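Local coordinates for protein Bse634I restriction endonuclease (Geobacillus stearothermophilus, PDB 1KNV) that probably cleaves double-stranded DNA as a metal-dependent type II restriction endonuclease, at residues 98-112 with 142-156. Sequence-based numbering, arbitrary orientation.
Sequences DYLIIKMPNVKTFDF and TSNPDLLIIRQKDLI
N144 reaches into the loop 105-112 and holds it with three hydrogen bonds. N144 ND2 donates to P105 O and F110 O, both lying in the plane of the amide, the latter at a short 2.6 Å. N144 OD1 accepts the N-H of F112 in an almost straight bond (178°), N to OD1 3.0 Å. Replacing N144 with an alanine removes the amide, which would probably cost P105 O, F110 O and the F112 N-H this partner and let the loop shift. Water 2 also joins V107 N to N144 N.

Between 99-103 and 147-151 the backbones pair antiparallel, L100 with I150 and I102 with L148 as hydrogen-bonded pairs of two bonds each. These strands form one edge of the five-stranded mixed sheet of the PDDEXK nuclease fold, 99-103 outermost within the chain. Beyond them M104 N donates to D146 O. D146, which binds calcium in a structure of this enzyme but no ion here, accepts from L197 N through OD2; D146 and L147 together face V195 in a classic beta bulge.

Apolar contacts follow the sheet faces. On one, I102 CD1 meets I150 CD1 at 3.7 Å, and L100 CD2 presses on I156 CD1; on the other, I101 CG2 touches L147 CD1. R151, extended from chi1 -172° onward, lays CG over the Y99 ring, 3.8 Å from its centroid, in a CH-pi contact.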
loop_
_atom_site.group_PDB
_atom_site.type_symbol
_atom_site.label_atom_id
_atom_site.label_comp_id
_atom_site.label_asym_id
_atom_site.label_seq_id
_atom_site.Cartn_x
_atom_site.Cartn_y
_atom_site.Cartn_z
ATOM N N ASP B 98 -8.130 16.857 -29.334
ATOM C CA ASP B 98 -8.518 15.822 -28.381
ATOM C C ASP B 98 -8.703 16.359 -26.978
ATOM O O ASP B 98 -9.062 15.613 -26.078
ATOM C CB ASP B 98 -7.475 14.719 -28.334
ATOM C CG ASP B 98 -7.148 14.180 -29.697
ATOM O OD1 ASP B 98 -8.089 13.926 -30.487
ATOM O OD2 ASP B 98 -5.942 14.003 -29.976
ATOM N N TYR B 99 -8.465 17.655 -26.805
ATOM C CA TYR B 99 -8.566 18.297 -25.501
ATOM C C TYR B 99 -9.759 19.225 -25.301
ATOM O O TYR B 99 -10.264 19.840 -26.235
ATOM C CB TYR B 99 -7.292 19.100 -25.230
ATOM C CG TYR B 99 -6.067 18.264 -24.964
ATOM C CD1 TYR B 99 -5.663 17.982 -23.660
ATOM C CD2 TYR B 99 -5.310 17.753 -26.015
ATOM C CE1 TYR B 99 -4.532 17.215 -23.410
ATOM C CE2 TYR B 99 -4.179 16.985 -25.778
ATOM C CZ TYR B 99 -3.796 16.721 -24.474
ATOM O OH TYR B 99 -2.671 15.979 -24.232
ATOM N N LEU B 100 -10.195 19.304 -24.052
ATOM C CA LEU B 100 -11.274 20.179 -23.639
ATOM C C LEU B 100 -10.756 20.841 -22.377
ATOM O O LEU B 100 -10.307 20.166 -21.449
ATOM C CB LEU B 100 -12.564 19.405 -23.312
ATOM C CG LEU B 100 -13.434 18.855 -24.452
ATOM C CD1 LEU B 100 -14.750 18.298 -23.890
ATOM C CD2 LEU B 100 -13.722 19.966 -25.451
ATOM N N ILE B 101 -10.778 22.166 -22.370
ATOM C CA ILE B 101 -10.349 22.948 -21.218
ATOM C C ILE B 101 -11.649 23.617 -20.769
ATOM O O ILE B 101 -12.087 24.604 -21.351
ATOM C CB ILE B 101 -9.288 23.971 -21.639
ATOM C CG1 ILE B 101 -8.129 23.229 -22.300
ATOM C CG2 ILE B 101 -8.807 24.752 -20.442
ATOM C CD1 ILE B 101 -7.205 24.098 -23.068
ATOM N N ILE B 102 -12.265 23.052 -19.737
ATOM C CA ILE B 102 -13.552 23.522 -19.241
ATOM C C ILE B 102 -13.570 24.362 -17.977
ATOM O O ILE B 102 -12.946 24.021 -16.974
ATOM C CB ILE B 102 -14.479 22.327 -18.995
ATOM C CG1 ILE B 102 -14.563 21.481 -20.262
ATOM C CG2 ILE B 102 -15.842 22.812 -18.542
ATOM C CD1 ILE B 102 -15.258 20.155 -20.052
ATOM N N LYS B 103 -14.329 25.451 -18.024
ATOM C CA LYS B 103 -14.462 26.338 -16.881
ATOM C C LYS B 103 -15.546 25.756 -15.982
ATOM O O LYS B 103 -16.704 25.684 -16.371
ATOM C CB LYS B 103 -14.861 27.736 -17.347
ATOM C CG LYS B 103 -14.260 28.835 -16.500
ATOM C CD LYS B 103 -14.754 28.730 -15.098
ATOM C CE LYS B 103 -13.869 29.462 -14.124
ATOM N NZ LYS B 103 -14.397 29.195 -12.763
ATOM N N MET B 104 -15.171 25.344 -14.777
ATOM C CA MET B 104 -16.122 24.746 -13.856
ATOM C C MET B 104 -16.697 25.696 -12.818
ATOM O O MET B 104 -15.998 26.569 -12.309
ATOM C CB MET B 104 -15.471 23.569 -13.128
ATOM C CG MET B 104 -15.015 22.441 -14.027
ATOM S SD MET B 104 -16.380 21.696 -14.915
ATOM C CE MET B 104 -17.344 21.089 -13.578
ATOM N N PRO B 105 -17.989 25.525 -12.487
ATOM C CA PRO B 105 -18.698 26.341 -11.498
ATOM C C PRO B 105 -18.344 25.751 -10.134
ATOM O O PRO B 105 -17.478 24.876 -10.055
ATOM C CB PRO B 105 -20.155 26.109 -11.856
ATOM C CG PRO B 105 -20.145 24.663 -12.227
ATOM C CD PRO B 105 -18.903 24.538 -13.093
ATOM N N ASN B 106 -18.994 26.199 -9.066
ATOM C CA ASN B 106 -18.680 25.646 -7.753
ATOM C C ASN B 106 -19.329 24.262 -7.608
ATOM O O ASN B 106 -20.310 23.956 -8.278
ATOM C CB ASN B 106 -19.168 26.573 -6.645
ATOM C CG ASN B 106 -20.556 26.232 -6.183
ATOM O OD1 ASN B 106 -21.511 26.304 -6.958
ATOM N ND2 ASN B 106 -20.684 25.841 -4.913
ATOM N N VAL B 107 -18.781 23.438 -6.721
ATOM C CA VAL B 107 -19.269 22.076 -6.513
ATOM C C VAL B 107 -20.773 21.946 -6.251
ATOM O O VAL B 107 -21.391 20.945 -6.625
ATOM C CB VAL B 107 -18.486 21.393 -5.365
ATOM C CG1 VAL B 107 -18.855 22.028 -4.031
ATOM C CG2 VAL B 107 -18.745 19.894 -5.372
ATOM N N LYS B 108 -21.371 22.949 -5.622
ATOM C CA LYS B 108 -22.793 22.882 -5.338
ATOM C C LYS B 108 -23.641 23.089 -6.585
ATOM O O LYS B 108 -24.732 22.540 -6.708
ATOM C CB LYS B 108 -23.148 23.893 -4.262
ATOM C CG LYS B 108 -22.480 23.575 -2.935
ATOM C CD LYS B 108 -22.987 24.480 -1.821
ATOM C CE LYS B 108 -22.294 24.168 -0.497
ATOM N NZ LYS B 108 -22.698 25.123 0.587
ATOM N N THR B 109 -23.130 23.877 -7.520
ATOM C CA THR B 109 -23.828 24.126 -8.773
ATOM C C THR B 109 -23.777 22.865 -9.636
ATOM O O THR B 109 -24.792 22.402 -10.159
ATOM C CB THR B 109 -23.160 25.266 -9.550
ATOM O OG1 THR B 109 -23.248 26.470 -8.784
ATOM C CG2 THR B 109 -23.827 25.466 -10.907
ATOM N N PHE B 110 -22.579 22.313 -9.780
ATOM C CA PHE B 110 -22.384 21.118 -10.578
ATOM C C PHE B 110 -21.104 20.441 -10.127
ATOM O O PHE B 110 -20.016 20.898 -10.468
ATOM C CB PHE B 110 -22.261 21.486 -12.057
ATOM C CG PHE B 110 -22.192 20.294 -12.983
ATOM C CD1 PHE B 110 -23.339 19.805 -13.597
ATOM C CD2 PHE B 110 -20.981 19.663 -13.240
ATOM C CE1 PHE B 110 -23.279 18.714 -14.452
ATOM C CE2 PHE B 110 -20.911 18.572 -14.094
ATOM C CZ PHE B 110 -22.062 18.095 -14.701
ATOM N N ASP B 111 -21.236 19.363 -9.353
ATOM C CA ASP B 111 -20.085 18.603 -8.872
ATOM C C ASP B 111 -19.380 18.033 -10.098
ATOM O O ASP B 111 -19.970 17.247 -10.841
ATOM C CB ASP B 111 -20.559 17.462 -7.982
ATOM C CG ASP B 111 -19.420 16.623 -7.461
ATOM O OD1 ASP B 111 -18.326 16.663 -8.059
ATOM O OD2 ASP B 111 -19.625 15.911 -6.454
ATOM N N PHE B 112 -18.120 18.415 -10.303
ATOM C CA PHE B 112 -17.350 17.965 -11.472
ATOM C C PHE B 112 -17.333 16.450 -11.621
ATOM O O PHE B 112 -17.215 15.934 -12.734
ATOM C CB PHE B 112 -15.908 18.496 -11.409
ATOM C CG PHE B 112 -14.950 17.603 -10.646
ATOM C CD1 PHE B 112 -14.173 16.662 -11.314
ATOM C CD2 PHE B 112 -14.847 17.688 -9.264
ATOM C CE1 PHE B 112 -13.305 15.818 -10.610
ATOM C CE2 PHE B 112 -13.990 16.853 -8.555
ATOM C CZ PHE B 112 -13.215 15.913 -9.232
ATOM N N THR B 142 -15.389 16.309 -1.587
ATOM C CA THR B 142 -14.571 16.833 -2.671
ATOM C C THR B 142 -15.078 18.205 -3.102
ATOM O O THR B 142 -16.177 18.614 -2.735
ATOM C CB THR B 142 -14.580 15.862 -3.881
ATOM O OG1 THR B 142 -15.928 15.655 -4.313
ATOM C CG2 THR B 142 -13.967 14.507 -3.491
ATOM N N SER B 143 -14.266 18.919 -3.871
ATOM C CA SER B 143 -14.641 20.242 -4.365
ATOM C C SER B 143 -14.334 20.309 -5.857
ATOM O O SER B 143 -13.827 19.347 -6.434
ATOM C CB SER B 143 -13.864 21.334 -3.622
ATOM O OG SER B 143 -12.467 21.139 -3.768
ATOM N N ASN B 144 -14.640 21.445 -6.473
ATOM C CA ASN B 144 -14.415 21.641 -7.900
ATOM C C ASN B 144 -13.233 22.509 -8.253
ATOM O O ASN B 144 -13.118 23.637 -7.768
ATOM C CB ASN B 144 -15.622 22.312 -8.547
ATOM C CG ASN B 144 -16.732 21.362 -8.833
ATOM O OD1 ASN B 144 -16.753 20.246 -8.336
ATOM N ND2 ASN B 144 -17.686 21.808 -9.635
ATOM N N PRO B 145 -12.325 21.996 -9.092
ATOM C CA PRO B 145 -11.188 22.827 -9.482
ATOM C C PRO B 145 -11.869 23.847 -10.402
ATOM O O PRO B 145 -12.904 23.537 -11.003
ATOM C CB PRO B 145 -10.298 21.854 -10.246
ATOM C CG PRO B 145 -11.258 20.904 -10.821
ATOM C CD PRO B 145 -12.216 20.652 -9.676
ATOM N N ASP B 146 -11.327 25.054 -10.502
ATOM C CA ASP B 146 -11.956 26.071 -11.333
ATOM C C ASP B 146 -11.781 25.777 -12.814
ATOM O O ASP B 146 -12.572 26.228 -13.651
ATOM C CB ASP B 146 -11.372 27.445 -11.008
ATOM C CG ASP B 146 -11.608 27.843 -9.559
ATOM O OD1 ASP B 146 -12.780 27.817 -9.108
ATOM O OD2 ASP B 146 -10.625 28.173 -8.870
ATOM N N LEU B 147 -10.765 25.002 -13.140
ATOM C CA LEU B 147 -10.496 24.688 -14.530
ATOM C C LEU B 147 -10.082 23.225 -14.673
ATOM O O LEU B 147 -9.265 22.714 -13.901
ATOM C CB LEU B 147 -9.364 25.591 -15.000
ATOM C CG LEU B 147 -8.892 25.685 -16.432
ATOM C CD1 LEU B 147 -10.085 26.131 -17.220
ATOM C CD2 LEU B 147 -7.719 26.660 -16.555
ATOM N N LEU B 148 -10.681 22.540 -15.643
ATOM C CA LEU B 148 -10.372 21.138 -15.924
ATOM C C LEU B 148 -9.792 20.928 -17.330
ATOM O O LEU B 148 -10.324 21.462 -18.310
ATOM C CB LEU B 148 -11.622 20.273 -15.866
ATOM C CG LEU B 148 -12.302 19.907 -14.579
ATOM C CD1 LEU B 148 -13.388 18.875 -14.887
ATOM C CD2 LEU B 148 -11.248 19.369 -13.658
ATOM N N ILE B 149 -8.710 20.173 -17.426
ATOM C CA ILE B 149 -8.123 19.858 -18.718
ATOM C C ILE B 149 -8.422 18.383 -18.919
ATOM O O ILE B 149 -8.006 17.543 -18.121
ATOM C CB ILE B 149 -6.609 20.138 -18.741
ATOM C CG1 ILE B 149 -6.334 21.662 -18.669
ATOM C CG2 ILE B 149 -6.021 19.599 -20.044
ATOM C CD1 ILE B 149 -6.818 22.335 -17.409
ATOM N N ILE B 150 -9.243 18.111 -19.918
ATOM C CA ILE B 150 -9.687 16.761 -20.233
ATOM C C ILE B 150 -9.175 16.327 -21.599
ATOM O O ILE B 150 -9.054 17.144 -22.507
ATOM C CB ILE B 150 -11.234 16.702 -20.265
ATOM C CG1 ILE B 150 -11.789 16.976 -18.869
ATOM C CG2 ILE B 150 -11.714 15.372 -20.792
ATOM C CD1 ILE B 150 -13.238 17.288 -18.862
ATOM N N ARG B 151 -8.822 15.062 -21.731
ATOM C CA ARG B 151 -8.341 14.564 -23.004
ATOM C C ARG B 151 -9.098 13.291 -23.376
ATOM O O ARG B 151 -8.867 12.224 -22.807
ATOM C CB ARG B 151 -6.840 14.269 -22.955
ATOM C CG ARG B 151 -6.273 13.922 -24.322
ATOM C CD ARG B 151 -4.864 13.418 -24.221
ATOM N NE ARG B 151 -4.336 13.153 -25.550
ATOM C CZ ARG B 151 -3.069 12.853 -25.779
ATOM N NH1 ARG B 151 -2.202 12.776 -24.760
ATOM N NH2 ARG B 151 -2.659 12.648 -27.023
ATOM N N GLN B 152 -10.025 13.418 -24.319
ATOM C CA GLN B 152 -10.832 12.293 -24.779
ATOM C C GLN B 152 -11.424 12.710 -26.125
ATOM O O GLN B 152 -12.422 13.422 -26.187
ATOM C CB GLN B 152 -11.941 11.985 -23.758
ATOM C CG GLN B 152 -12.658 10.657 -23.994
ATOM C CD GLN B 152 -13.614 10.304 -22.871
ATOM O OE1 GLN B 152 -14.802 10.078 -23.094
ATOM N NE2 GLN B 152 -13.097 10.256 -21.656
ATOM N N LYS B 153 -10.793 12.264 -27.201
ATOM C CA LYS B 153 -11.225 12.629 -28.539
ATOM C C LYS B 153 -12.719 12.553 -28.818
ATOM O O LYS B 153 -13.283 13.463 -29.415
ATOM C CB LYS B 153 -10.484 11.791 -29.584
ATOM C CG LYS B 153 -10.756 12.259 -31.006
ATOM C CD LYS B 153 -9.910 11.527 -32.031
ATOM C CE LYS B 153 -10.255 12.010 -33.435
ATOM N NZ LYS B 153 -9.487 11.303 -34.503
ATOM N N ASP B 154 -13.365 11.478 -28.382
ATOM C CA ASP B 154 -14.782 11.309 -28.644
ATOM C C ASP B 154 -15.701 12.340 -27.993
ATOM O O ASP B 154 -16.909 12.313 -28.212
ATOM C CB ASP B 154 -15.222 9.892 -28.255
ATOM C CG ASP B 154 -15.353 9.705 -26.758
ATOM O OD1 ASP B 154 -15.083 10.658 -26.001
ATOM O OD2 ASP B 154 -15.733 8.598 -26.330
ATOM N N LEU B 155 -15.146 13.249 -27.196
ATOM C CA LEU B 155 -15.959 14.277 -26.540
ATOM C C LEU B 155 -16.019 15.563 -27.362
ATOM O O LEU B 155 -16.803 16.468 -27.060
ATOM C CB LEU B 155 -15.379 14.622 -25.163
ATOM C CG LEU B 155 -15.394 13.548 -24.085
ATOM C CD1 LEU B 155 -14.786 14.112 -22.813
ATOM C CD2 LEU B 155 -16.809 13.104 -23.829
ATOM N N ILE B 156 -15.186 15.634 -28.397
ATOM C CA ILE B 156 -15.082 16.815 -29.243
ATOM C C ILE B 156 -16.153 16.987 -30.319
ATOM O O ILE B 156 -16.329 16.126 -31.178
ATOM C CB ILE B 156 -13.695 16.856 -29.909
ATOM C CG1 ILE B 156 -12.610 16.643 -28.844
ATOM C CG2 ILE B 156 -13.497 18.183 -30.649
ATOM C CD1 ILE B 156 -12.604 17.660 -27.742
HETATM O O HOH W 1 -15.206 26.758 -9.041
HETATM O O HOH W 2 -16.158 23.976 -5.269
HETATM O O HOH W 3 -16.355 17.141 -6.275
#